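Local coordinates for protein pentafunctional AROM polypeptide (PDB 5SWV) that probably catalyses two steps of the shikimate pathway, the dehydration of 3-dehydroquinate and the reduction of 3-dehydroshikimate, as part of the five-enzyme AROM protein, at residues Thr13-Asn18 with Asp31-Cys36; Tyr274-Leu279 with Thr519-Ala524; Ile336-Ile341 with His513-Met518. All blocks are in the same frame, centred on the assembly; numbering follows the deposited sequence.

Contact 1: Thr13-Asn18 with Asp31-Cys36; sequences TFLTLN and DVTVGC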
ATOM      1  N   THR A  13      -9.905   3.016   5.163  1.00 36.01           N
ATOM      2  CA  THR A  13     -10.190   4.377   4.720  1.00 34.89           C
ATOM      3  C   THR A  13      -9.931   4.470   3.237  1.00 33.68           C
ATOM      4  O   THR A  13      -9.229   3.642   2.692  1.00 34.00           O
ATOM      5  CB  THR A  13      -9.294   5.416   5.422  1.00 35.10           C
ATOM      6  OG1 THR A  13      -7.946   5.281   4.968  1.00 35.04           O
ATOM      7  CG2 THR A  13      -9.325   5.244   6.936  1.00 35.50           C
ATOM      8  N   PHE A  14     -10.503   5.471   2.584  1.00 32.73           N
ATOM      9  CA  PHE A  14     -10.192   5.730   1.185  1.00 32.04           C
ATOM     10  C   PHE A  14     -10.178   7.220   0.871  1.00 32.27           C
ATOM     11  O   PHE A  14     -10.961   7.998   1.431  1.00 32.12           O
ATOM     12  CB  PHE A  14     -11.131   4.981   0.249  1.00 31.47           C
ATOM     13  CG  PHE A  14     -12.537   5.512   0.207  1.00 31.48           C
ATOM     14  CD1 PHE A  14     -12.881   6.547  -0.663  1.00 31.28           C
ATOM     15  CD2 PHE A  14     -13.549   4.930   0.985  1.00 31.76           C
ATOM     16  CE1 PHE A  14     -14.189   7.020  -0.734  1.00 31.11           C
ATOM     17  CE2 PHE A  14     -14.861   5.405   0.926  1.00 31.87           C
ATOM     18  CZ  PHE A  14     -15.178   6.459   0.068  1.00 31.52           C
ATOM     19  N   LEU A  15      -9.268   7.586  -0.036  1.00 31.79           N
ATOM     20  CA  LEU A  15      -9.046   8.963  -0.440  1.00 31.60           C
ATOM     21  C   LEU A  15     -10.098   9.398  -1.446  1.00 31.44           C
ATOM     22  O   LEU A  15     -10.359   8.688  -2.404  1.00 30.88           O
ATOM     23  CB  LEU A  15      -7.654   9.126  -1.071  1.00 31.43           C
ATOM     24  CG  LEU A  15      -7.228  10.571  -1.337  1.00 31.57           C
ATOM     25  CD1 LEU A  15      -6.892  11.274  -0.026  1.00 31.98           C
ATOM     26  CD2 LEU A  15      -6.061  10.649  -2.295  1.00 31.60           C
ATOM     27  N   THR A  16     -10.671  10.583  -1.233  1.00 31.67           N
ATOM     28  CA  THR A  16     -11.601  11.186  -2.189  1.00 31.81           C
ATOM     29  C   THR A  16     -10.826  12.058  -3.181  1.00 32.21           C
ATOM     30  O   THR A  16     -10.694  13.263  -2.994  1.00 32.10           O
ATOM     31  CB  THR A  16     -12.684  11.998  -1.461  1.00 31.85           C
ATOM     32  OG1 THR A  16     -12.071  12.975  -0.596  1.00 31.74           O
ATOM     33  CG2 THR A  16     -13.555  11.073  -0.630  1.00 31.71           C
ATOM     34  N   LEU A  17     -10.301  11.433  -4.237  1.00 32.90           N
ATOM     35  CA  LEU A  17      -9.449  12.135  -5.201  1.00 33.51           C
ATOM     36  C   LEU A  17     -10.300  12.978  -6.143  1.00 33.94           C
ATOM     37  O   LEU A  17     -11.061  12.452  -6.950  1.00 33.98           O
ATOM     38  CB  LEU A  17      -8.609  11.148  -5.993  1.00 33.77           C
ATOM     39  CG  LEU A  17      -7.399  11.733  -6.700  1.00 34.18           C
ATOM     40  CD1 LEU A  17      -6.397  12.278  -5.692  1.00 34.67           C
ATOM     41  CD2 LEU A  17      -6.762  10.647  -7.546  1.00 34.21           C
ATOM     42  N   ASN A  18     -10.163  14.293  -6.027  1.00 34.55           N
ATOM     43  CA  ASN A  18     -11.062  15.225  -6.677  1.00 34.63           C
ATOM     44  C   ASN A  18     -10.327  16.362  -7.365  1.00 34.89           C
ATOM     45  O   ASN A  18     -10.807  17.501  -7.405  1.00 35.29           O
ATOM     46  CB  ASN A  18     -12.072  15.739  -5.655  1.00 35.03           C
ATOM     47  CG  ASN A  18     -11.431  16.513  -4.515  1.00 35.32           C
ATOM     48  OD1 ASN A  18     -10.231  16.407  -4.259  1.00 35.40           O
ATOM     49  ND2 ASN A  18     -12.244  17.300  -3.820  1.00 35.67           N
ATOM     50  N   ASP A  31       2.466  10.908  -1.537  1.00 45.91           N
ATOM     51  CA  ASP A  31       2.179  11.577  -0.264  1.00 45.01           C
ATOM     52  C   ASP A  31       0.675  11.624   0.070  1.00 42.33           C
ATOM     53  O   ASP A  31       0.288  11.416   1.228  1.00 42.00           O
ATOM     54  CB  ASP A  31       2.779  12.998  -0.254  1.00 47.55           C
ATOM     55  CG  ASP A  31       4.338  13.015  -0.390  1.00 49.47           C
ATOM     56  OD1 ASP A  31       5.033  12.044   0.021  1.00 49.75           O
ATOM     57  OD2 ASP A  31       4.867  14.035  -0.897  1.00 50.67           O
ATOM     58  N   VAL A  32      -0.170  11.882  -0.927  1.00 39.83           N
ATOM     59  CA  VAL A  32      -1.612  12.049  -0.674  1.00 38.29           C
ATOM     60  C   VAL A  32      -2.362  10.752  -0.438  1.00 37.19           C
ATOM     61  O   VAL A  32      -3.488  10.793   0.022  1.00 36.72           O
ATOM     62  CB  VAL A  32      -2.345  12.815  -1.795  1.00 37.99           C
ATOM     63  CG1 VAL A  32      -1.639  14.122  -2.097  1.00 38.80           C
ATOM     64  CG2 VAL A  32      -2.482  11.988  -3.057  1.00 38.16           C
ATOM     65  N   THR A  33      -1.766   9.614  -0.779  1.00 36.64           N
ATOM     66  CA  THR A  33      -2.419   8.309  -0.584  1.00 36.66           C
ATOM     67  C   THR A  33      -2.035   7.611   0.722  1.00 36.73           C
ATOM     68  O   THR A  33      -2.642   6.598   1.076  1.00 36.90           O
ATOM     69  CB  THR A  33      -2.153   7.344  -1.759  1.00 36.12           C
ATOM     70  OG1 THR A  33      -0.748   7.153  -1.926  1.00 35.72           O
ATOM     71  CG2 THR A  33      -2.734   7.908  -3.034  1.00 36.34           C
ATOM     72  N   VAL A  34      -1.024   8.137   1.411  1.00 36.80           N
ATOM     73  CA  VAL A  34      -0.656   7.713   2.764  1.00 36.58           C
ATOM     74  C   VAL A  34      -1.883   7.351   3.604  1.00 36.59           C
ATOM     75  O   VAL A  34      -2.837   8.131   3.689  1.00 36.69           O
ATOM     76  CB  VAL A  34       0.163   8.840   3.442  1.00 37.42           C
ATOM     77  CG1 VAL A  34       0.052   8.836   4.963  1.00 37.19           C
ATOM     78  CG2 VAL A  34       1.628   8.749   3.000  1.00 37.85           C
ATOM     79  N   GLY A  35      -1.852   6.154   4.193  1.00 36.42           N
ATOM     80  CA  GLY A  35      -2.876   5.684   5.119  1.00 36.18           C
ATOM     81  C   GLY A  35      -4.170   5.192   4.518  1.00 36.86           C
ATOM     82  O   GLY A  35      -5.074   4.795   5.256  1.00 37.53           O
ATOM     83  N   CYS A  36      -4.266   5.196   3.190  1.00 37.51           N
ATOM     84  CA  CYS A  36      -5.491   4.829   2.484  1.00 37.67           C
ATOM     85  C   CYS A  36      -5.417   3.425   1.931  1.00 37.20           C
ATOM     86  O   CYS A  36      -4.372   2.981   1.463  1.00 36.92           O
ATOM     87  CB  CYS A  36      -5.749   5.799   1.348  1.00 38.34           C
ATOM     88  SG  CYS A  36      -5.861   7.503   1.924  1.00 40.16           S
TER
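In the TIM barrel of the type I dehydroquinase, Leu-15 of the first strand, 13-17, packs against Val-32 and Cys-36 near the end of the first beta-alpha-beta crossover. The chain leaves the strand, passes through two short helices and comes back toward strand 38-42, and this contact is where the returning loop lies against the strand it left. Leu-15 is the centre of it. With CG anti to the backbone N (chi1 -171°), the isobutyl group reaches Val-32, where CD1 lies 3.4 Å and CD2 3.5 Å from the backbone atom Val-32 O. Its CD2 also meets Val-32 CG2 at 3.9 Å. Nearer the main chain, Leu-15 CB rests 3.8 Å from Cys-36 SG, so one leucine is met at both its base and its fork. The loop between these two partners is a type II turn, closed by Cys-36 N bonding to Thr-33 O at 3.0 Å; Gly-35 supplies the positive phi, 78°, that its third position calls for. Backbone bonds to strands 38-42 and 218-220 hold strand 13-17 between the second and last strands of the barrel. At the upstream end of the strand the Thr-13 hydroxyl turns to the loop, with OG1 2.9 Å from Gly-35 O.

Contact 2: Tyr274-Leu279 with Thr519-Ala524; sequences YELLGL and TAPFDA
Leu-277, in the last turn of helix 266-277, lies opposite Ala-520 in the extended link that leads into helix 522-530, their CA atoms 7.3 Å apart. The contact joins the substrate-binding region of the shikimate dehydrogenase, which holds the first helix, to its C-terminal region. Past that helix Gly-278 takes a positive phi, and Tyr-274 O accepts two backbone N-H groups, Leu-277 N at 3.2 Å and Leu-279 N at 2.9 Å. Contact between the two segments is apolar and is made by two consecutive leucines. Leu-276, with CG beside the backbone N (chi1 -64°), sends a single methyl, CD1, to two partners: Pro-521 CG and Ala-524 CB, each 4.0 Å away. Pro-521 is the N-cap residue of helix 522-530 and Ala-524 lies in its first turn, so this methyl bears on the beginning of that helix. Leu-277 takes the upstream part of the link: its CD1 is 3.6 Å from Ala-520 CB. The other methyl, Leu-277 CD2, is 3.7 Å from Thr-519 O. Leu-277 also touches Phe-512 of helix 500-516 and Val-236 of helix 236-245, while its carbonyl accepts from Asn-240 of the latter. Helix 266-277 is thus set among three helices and the loop that carries Val-34.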
ATOM      1  N   TYR A 274       4.807   7.935  13.014  1.00 39.23           N
ATOM      2  CA  TYR A 274       3.697   8.192  13.947  1.00 39.82           C
ATOM      3  C   TYR A 274       3.245   9.646  13.876  1.00 41.87           C
ATOM      4  O   TYR A 274       2.047   9.950  13.849  1.00 41.59           O
ATOM      5  CB  TYR A 274       4.080   7.883  15.400  1.00 39.51           C
ATOM      6  CG  TYR A 274       4.673   6.511  15.655  1.00 39.30           C
ATOM      7  CD1 TYR A 274       4.152   5.376  15.041  1.00 38.79           C
ATOM      8  CD2 TYR A 274       5.751   6.351  16.521  1.00 38.98           C
ATOM      9  CE1 TYR A 274       4.703   4.132  15.256  1.00 38.19           C
ATOM     10  CE2 TYR A 274       6.299   5.110  16.749  1.00 38.89           C
ATOM     11  CZ  TYR A 274       5.773   4.002  16.109  1.00 38.70           C
ATOM     12  OH  TYR A 274       6.301   2.752  16.344  1.00 38.71           O
ATOM     13  N   GLU A 275       4.233  10.530  13.836  1.00 44.88           N
ATOM     14  CA  GLU A 275       4.030  11.966  13.823  1.00 47.12           C
ATOM     15  C   GLU A 275       3.305  12.414  12.571  1.00 44.87           C
ATOM     16  O   GLU A 275       2.405  13.218  12.652  1.00 45.36           O
ATOM     17  CB  GLU A 275       5.380  12.652  13.904  1.00 52.48           C
ATOM     18  CG  GLU A 275       5.320  14.108  14.304  1.00 59.86           C
ATOM     19  CD  GLU A 275       6.554  14.895  13.861  1.00 66.80           C
ATOM     20  OE1 GLU A 275       7.612  14.287  13.531  1.00 69.39           O
ATOM     21  OE2 GLU A 275       6.451  16.150  13.844  1.00 73.91           O
ATOM     22  N   LEU A 276       3.696  11.882  11.418  1.00 43.23           N
ATOM     23  CA  LEU A 276       3.027  12.167  10.142  1.00 41.79           C
ATOM     24  C   LEU A 276       1.634  11.553   9.992  1.00 39.88           C
ATOM     25  O   LEU A 276       0.865  12.007   9.175  1.00 39.22           O
ATOM     26  CB  LEU A 276       3.899  11.712   8.970  1.00 42.44           C
ATOM     27  CG  LEU A 276       5.244  12.457   8.819  1.00 43.39           C
ATOM     28  CD1 LEU A 276       6.240  11.645   7.992  1.00 43.25           C
ATOM     29  CD2 LEU A 276       5.051  13.843   8.212  1.00 43.09           C
ATOM     30  N   LEU A 277       1.309  10.535  10.773  1.00 38.96           N
ATOM     31  CA  LEU A 277       0.005   9.874  10.688  1.00 38.60           C
ATOM     32  C   LEU A 277      -0.915  10.086  11.887  1.00 38.98           C
ATOM     33  O   LEU A 277      -2.028   9.536  11.912  1.00 38.43           O
ATOM     34  CB  LEU A 277       0.226   8.383  10.450  1.00 38.51           C
ATOM     35  CG  LEU A 277       0.448   8.144   8.961  1.00 38.03           C
ATOM     36  CD1 LEU A 277       1.701   7.352   8.721  1.00 38.24           C
ATOM     37  CD2 LEU A 277      -0.778   7.478   8.365  1.00 37.86           C
ATOM     38  N   GLY A 278      -0.476  10.899  12.852  1.00 38.92           N
ATOM     39  CA  GLY A 278      -1.311  11.278  13.985  1.00 38.88           C
ATOM     40  C   GLY A 278      -1.465  10.169  15.001  1.00 38.91           C
ATOM     41  O   GLY A 278      -2.485  10.103  15.691  1.00 40.27           O
ATOM     42  N   LEU A 279      -0.447   9.314  15.105  1.00 38.11           N
ATOM     43  CA  LEU A 279      -0.477   8.168  15.996  1.00 37.97           C
ATOM     44  C   LEU A 279       0.306   8.451  17.285  1.00 37.35           C
ATOM     45  O   LEU A 279       1.264   9.210  17.269  1.00 37.16           O
ATOM     46  CB  LEU A 279       0.098   6.930  15.281  1.00 38.54           C
ATOM     47  CG  LEU A 279      -0.716   6.341  14.122  1.00 38.75           C
ATOM     48  CD1 LEU A 279      -0.024   5.088  13.616  1.00 39.25           C
ATOM     49  CD2 LEU A 279      -2.140   5.998  14.541  1.00 38.77           C
ATOM     50  N   THR A 519       0.071   2.840   5.344  1.00 35.23           N
ATOM     51  CA  THR A 519       1.354   3.213   4.765  1.00 35.63           C
ATOM     52  C   THR A 519       1.770   4.552   5.319  1.00 35.81           C
ATOM     53  O   THR A 519       0.959   5.265   5.889  1.00 35.94           O
ATOM     54  CB  THR A 519       1.319   3.352   3.241  1.00 35.80           C
ATOM     55  OG1 THR A 519       0.448   4.427   2.902  1.00 36.63           O
ATOM     56  CG2 THR A 519       0.869   2.047   2.558  1.00 35.37           C
ATOM     57  N   ALA A 520       3.043   4.880   5.141  1.00 36.18           N
ATOM     58  CA  ALA A 520       3.602   6.173   5.519  1.00 36.86           C
ATOM     59  C   ALA A 520       4.448   6.705   4.350  1.00 37.79           C
ATOM     60  O   ALA A 520       4.999   5.909   3.605  1.00 39.49           O
ATOM     61  CB  ALA A 520       4.448   6.005   6.765  1.00 36.87           C
ATOM     62  N   PRO A 521       4.588   8.038   4.202  1.00 38.79           N
ATOM     63  CA  PRO A 521       5.269   8.580   3.020  1.00 39.40           C
ATOM     64  C   PRO A 521       6.783   8.403   3.072  1.00 39.40           C
ATOM     65  O   PRO A 521       7.405   8.738   4.087  1.00 39.12           O
ATOM     66  CB  PRO A 521       4.920  10.068   3.068  1.00 39.79           C
ATOM     67  CG  PRO A 521       4.643  10.368   4.508  1.00 39.49           C
ATOM     68  CD  PRO A 521       4.437   9.070   5.243  1.00 39.39           C
ATOM     69  N   PHE A 522       7.365   7.890   1.988  1.00 39.23           N
ATOM     70  CA  PHE A 522       8.785   7.584   1.976  1.00 39.28           C
ATOM     71  C   PHE A 522       9.641   8.834   2.133  1.00 39.81           C
ATOM     72  O   PHE A 522      10.521   8.854   2.970  1.00 40.67           O
ATOM     73  CB  PHE A 522       9.161   6.840   0.705  1.00 39.63           C
ATOM     74  CG  PHE A 522      10.646   6.748   0.465  1.00 39.99           C
ATOM     75  CD1 PHE A 522      11.387   5.716   1.011  1.00 39.74           C
ATOM     76  CD2 PHE A 522      11.297   7.698  -0.322  1.00 40.20           C
ATOM     77  CE1 PHE A 522      12.751   5.632   0.782  1.00 39.94           C
ATOM     78  CE2 PHE A 522      12.660   7.622  -0.555  1.00 40.31           C
ATOM     79  CZ  PHE A 522      13.388   6.585  -0.004  1.00 40.29           C
ATOM     80  N   ASP A 523       9.369   9.863   1.336  1.00 40.59           N
ATOM     81  CA  ASP A 523      10.227  11.059   1.256  1.00 41.47           C
ATOM     82  C   ASP A 523      10.553  11.735   2.585  1.00 41.11           C
ATOM     83  O   ASP A 523      11.725  11.918   2.907  1.00 41.86           O
ATOM     84  CB  ASP A 523       9.605  12.110   0.331  1.00 42.84           C
ATOM     85  CG  ASP A 523       9.788  11.798  -1.144  1.00 44.36           C
ATOM     86  OD1 ASP A 523      10.420  10.775  -1.522  1.00 44.20           O
ATOM     87  OD2 ASP A 523       9.288  12.622  -1.938  1.00 46.50           O
ATOM     88  N   ALA A 524       9.524  12.119   3.340  1.00 40.31           N
ATOM     89  CA  ALA A 524       9.719  12.826   4.616  1.00 40.04           C
ATOM     90  C   ALA A 524      10.310  11.933   5.696  1.00 39.92           C
ATOM     91  O   ALA A 524      11.019  12.417   6.571  1.00 41.00           O
ATOM     92  CB  ALA A 524       8.425  13.452   5.106  1.00 39.54           C
TER

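Contact 3: Ile336-Ile341 with His513-Met518; sequences IIPIRI and HLWTGM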
ATOM      1  N   ILE A 336       7.954  -8.856  14.308  1.00 33.27           N
ATOM      2  CA  ILE A 336       7.061  -9.582  15.197  1.00 33.49           C
ATOM      3  C   ILE A 336       5.744  -8.826  15.341  1.00 33.55           C
ATOM      4  O   ILE A 336       5.734  -7.680  15.767  1.00 32.33           O
ATOM      5  CB  ILE A 336       7.721  -9.757  16.581  1.00 34.13           C
ATOM      6  CG1 ILE A 336       9.019 -10.570  16.427  1.00 34.16           C
ATOM      7  CG2 ILE A 336       6.753 -10.416  17.571  1.00 34.35           C
ATOM      8  CD1 ILE A 336       9.833 -10.722  17.696  1.00 34.38           C
ATOM      9  N   ILE A 337       4.645  -9.488  15.001  1.00 34.32           N
ATOM     10  CA  ILE A 337       3.311  -8.888  14.995  1.00 35.61           C
ATOM     11  C   ILE A 337       2.433  -9.587  16.029  1.00 36.60           C
ATOM     12  O   ILE A 337       2.185 -10.785  15.924  1.00 36.60           O
ATOM     13  CB  ILE A 337       2.631  -9.050  13.619  1.00 35.80           C
ATOM     14  CG1 ILE A 337       3.508  -8.473  12.500  1.00 35.83           C
ATOM     15  CG2 ILE A 337       1.244  -8.410  13.608  1.00 35.75           C
ATOM     16  CD1 ILE A 337       3.273  -9.144  11.171  1.00 35.80           C
ATOM     17  N   PRO A 338       1.949  -8.845  17.030  1.00 38.56           N
ATOM     18  CA  PRO A 338       1.006  -9.422  17.989  1.00 39.79           C
ATOM     19  C   PRO A 338      -0.432  -9.356  17.474  1.00 41.68           C
ATOM     20  O   PRO A 338      -0.805  -8.401  16.798  1.00 41.40           O
ATOM     21  CB  PRO A 338       1.193  -8.543  19.213  1.00 39.37           C
ATOM     22  CG  PRO A 338       1.626  -7.215  18.668  1.00 39.01           C
ATOM     23  CD  PRO A 338       2.199  -7.420  17.300  1.00 38.50           C
ATOM     24  N   ILE A 339      -1.209 -10.391  17.769  1.00 45.07           N
ATOM     25  CA  ILE A 339      -2.613 -10.493  17.368  1.00 48.29           C
ATOM     26  C   ILE A 339      -3.365 -10.940  18.618  1.00 53.25           C
ATOM     27  O   ILE A 339      -3.070 -12.020  19.160  1.00 51.97           O
ATOM     28  CB  ILE A 339      -2.796 -11.544  16.235  1.00 48.53           C
ATOM     29  CG1 ILE A 339      -1.977 -11.148  14.994  1.00 48.25           C
ATOM     30  CG2 ILE A 339      -4.274 -11.737  15.879  1.00 48.69           C
ATOM     31  CD1 ILE A 339      -2.029 -12.145  13.851  1.00 47.71           C
ATOM     32  N   ARG A 340      -4.290 -10.100  19.102  1.00 60.43           N
ATOM     33  CA  ARG A 340      -5.247 -10.508  20.152  1.00 66.89           C
ATOM     34  C   ARG A 340      -6.521 -11.027  19.479  1.00 72.81           C
ATOM     35  O   ARG A 340      -7.384 -10.244  19.081  1.00 72.42           O
ATOM     36  CB  ARG A 340      -5.592  -9.384  21.153  1.00 66.77           C
ATOM     37  CG  ARG A 340      -4.633  -9.229  22.338  1.00 66.74           C
ATOM     38  CD  ARG A 340      -3.717  -8.035  22.136  1.00 66.51           C
ATOM     39  NE  ARG A 340      -2.432  -8.166  22.822  1.00 66.69           N
ATOM     40  CZ  ARG A 340      -1.347  -7.424  22.561  1.00 65.69           C
ATOM     41  NH1 ARG A 340      -1.369  -6.468  21.628  1.00 65.22           N
ATOM     42  NH2 ARG A 340      -0.215  -7.637  23.234  1.00 64.46           N
ATOM     43  N   ILE A 341      -6.618 -12.352  19.360  1.00 80.79           N
ATOM     44  CA  ILE A 341      -7.803 -13.023  18.798  1.00 84.96           C
ATOM     45  C   ILE A 341      -8.988 -12.898  19.786  1.00 85.69           C
ATOM     46  O   ILE A 341     -10.144 -12.827  19.372  1.00 86.19           O
ATOM     47  CB  ILE A 341      -7.481 -14.501  18.410  1.00 88.79           C
ATOM     48  CG1 ILE A 341      -6.359 -14.541  17.338  1.00 87.37           C
ATOM     49  CG2 ILE A 341      -8.738 -15.234  17.923  1.00 89.72           C
ATOM     50  CD1 ILE A 341      -5.860 -15.924  16.963  1.00 86.32           C
ATOM     51  N   HIS A 513       3.524  -0.711   8.109  1.00 34.97           N
ATOM     52  CA  HIS A 513       2.247  -1.028   7.472  1.00 35.65           C
ATOM     53  C   HIS A 513       1.666  -2.323   8.056  1.00 35.77           C
ATOM     54  O   HIS A 513       0.490  -2.375   8.412  1.00 35.76           O
ATOM     55  CB  HIS A 513       2.408  -1.076   5.941  1.00 36.42           C
ATOM     56  CG  HIS A 513       1.159  -1.438   5.187  1.00 37.60           C
ATOM     57  ND1 HIS A 513       1.134  -2.431   4.227  1.00 38.34           N
ATOM     58  CD2 HIS A 513      -0.094  -0.931   5.228  1.00 37.93           C
ATOM     59  CE1 HIS A 513      -0.077  -2.524   3.716  1.00 38.28           C
ATOM     60  NE2 HIS A 513      -0.843  -1.629   4.312  1.00 38.94           N
ATOM     61  N   LEU A 514       2.489  -3.349   8.214  1.00 35.73           N
ATOM     62  CA  LEU A 514       1.993  -4.603   8.796  1.00 36.02           C
ATOM     63  C   LEU A 514       1.480  -4.401  10.221  1.00 35.32           C
ATOM     64  O   LEU A 514       0.560  -5.079  10.631  1.00 35.49           O
ATOM     65  CB  LEU A 514       3.066  -5.710   8.765  1.00 35.96           C
ATOM     66  CG  LEU A 514       3.461  -6.200   7.375  1.00 35.60           C
ATOM     67  CD1 LEU A 514       4.875  -6.765   7.432  1.00 36.06           C
ATOM     68  CD2 LEU A 514       2.461  -7.203   6.808  1.00 35.15           C
ATOM     69  N   TRP A 515       2.064  -3.468  10.961  1.00 35.23           N
ATOM     70  CA  TRP A 515       1.609  -3.187  12.329  1.00 35.17           C
ATOM     71  C   TRP A 515       0.383  -2.305  12.447  1.00 35.40           C
ATOM     72  O   TRP A 515      -0.531  -2.653  13.162  1.00 36.53           O
ATOM     73  CB  TRP A 515       2.727  -2.568  13.149  1.00 34.47           C
ATOM     74  CG  TRP A 515       3.783  -3.529  13.523  1.00 34.15           C
ATOM     75  CD1 TRP A 515       3.623  -4.834  13.928  1.00 34.08           C
ATOM     76  CD2 TRP A 515       5.179  -3.261  13.588  1.00 33.69           C
ATOM     77  NE1 TRP A 515       4.841  -5.393  14.216  1.00 33.84           N
ATOM     78  CE2 TRP A 515       5.812  -4.444  14.031  1.00 33.67           C
ATOM     79  CE3 TRP A 515       5.963  -2.138  13.308  1.00 33.12           C
ATOM     80  CZ2 TRP A 515       7.184  -4.528  14.209  1.00 33.42           C
ATOM     81  CZ3 TRP A 515       7.332  -2.222  13.486  1.00 33.15           C
ATOM     82  CH2 TRP A 515       7.930  -3.409  13.931  1.00 33.28           C
ATOM     83  N   THR A 516       0.381  -1.158  11.774  1.00 35.96           N
ATOM     84  CA  THR A 516      -0.656  -0.119  11.956  1.00 35.58           C
ATOM     85  C   THR A 516      -1.797  -0.205  10.945  1.00 35.81           C
ATOM     86  O   THR A 516      -2.804   0.484  11.081  1.00 36.61           O
ATOM     87  CB  THR A 516      -0.047   1.292  11.831  1.00 35.13           C
ATOM     88  OG1 THR A 516       0.362   1.539  10.476  1.00 34.70           O
ATOM     89  CG2 THR A 516       1.144   1.433  12.745  1.00 35.19           C
ATOM     90  N   GLY A 517      -1.638  -1.031   9.919  1.00 35.99           N
ATOM     91  CA  GLY A 517      -2.611  -1.092   8.819  1.00 35.90           C
ATOM     92  C   GLY A 517      -2.517   0.049   7.811  1.00 35.59           C
ATOM     93  O   GLY A 517      -3.352   0.129   6.917  1.00 34.63           O
ATOM     94  N   MET A 518      -1.482   0.893   7.924  1.00 36.18           N
ATOM     95  CA  MET A 518      -1.379   2.137   7.152  1.00 36.74           C
ATOM     96  C   MET A 518       0.005   2.323   6.569  1.00 35.31           C
ATOM     97  O   MET A 518       0.992   2.013   7.219  1.00 33.73           O
ATOM     98  CB  MET A 518      -1.694   3.322   8.066  1.00 38.38           C
ATOM     99  CG  MET A 518      -3.122   3.275   8.615  1.00 39.86           C
ATOM    100  SD  MET A 518      -3.593   4.589   9.751  1.00 40.73           S
ATOM    101  CE  MET A 518      -2.252   4.457  10.907  1.00 41.67           C
TER
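Ile-337, on strand 335-340 of the six-stranded mixed sheet, is the bump that helix 500-516, from the C-terminal region of the shikimate dehydrogenase, receives between Leu-514 and Trp-515 in its last turn. The isoleucine keeps CG1 beside its backbone N (chi1 -55°), which carries the longer branch out to the helix. From there its CD1 comes to 4.2 Å from Leu-514 CB, the two side chains crossing at about a right angle. One bond back along the same branch, CG1 approaches the five-membered part of the indole obliquely, 3.9 Å from Trp-515 CD1. The Pro-338 ring adds a more distant shoulder, its CD 4.5 Å from Trp-515 CD1. The indole itself lies edge-on to the strand, with Ile-336 C and Ile-337 CA close to its plane, and its other surroundings include the ring of Phe-254. At that edge Trp-515 NE1 donates to Ile-336 O over 2.9 Å. The N-H points at the oxygen with an angle of 152°, yet the donor stands 48° above the carbonyl plane. Trp-515 packs with its carbons while its one polar side-chain atom, NE1, is satisfied by the strand backbone; this directional bond, together with the carbons packed beside it, probably helps to set how the ring is turned.

Each of the three contacts touches the other two, on a path from the dehydroquinase barrel into the shikimate dehydrogenase part. Residues 513-518 of contact 3 lead directly into 519-524 of contact 2, so the end of one helix serves contact 3 and the link into the next helix serves contact 2. The centres of contacts 1 and 2 are about 13 Å apart, those of 2 and 3 about 16 Å, and those of 1 and 3 about 21 Å. Contact 1 reaches contact 2 through Gly-35 N and Thr-519 OG1, a probable hydrogen bond of 3.2 Å between the two enzyme parts. It meets contact 3 where Gly-35 CA lies 4.0 Å from Met-518 CB. Contacts 2 and 3 meet where Leu-279 CD1 lies 3.6 Å from Met-518 CE.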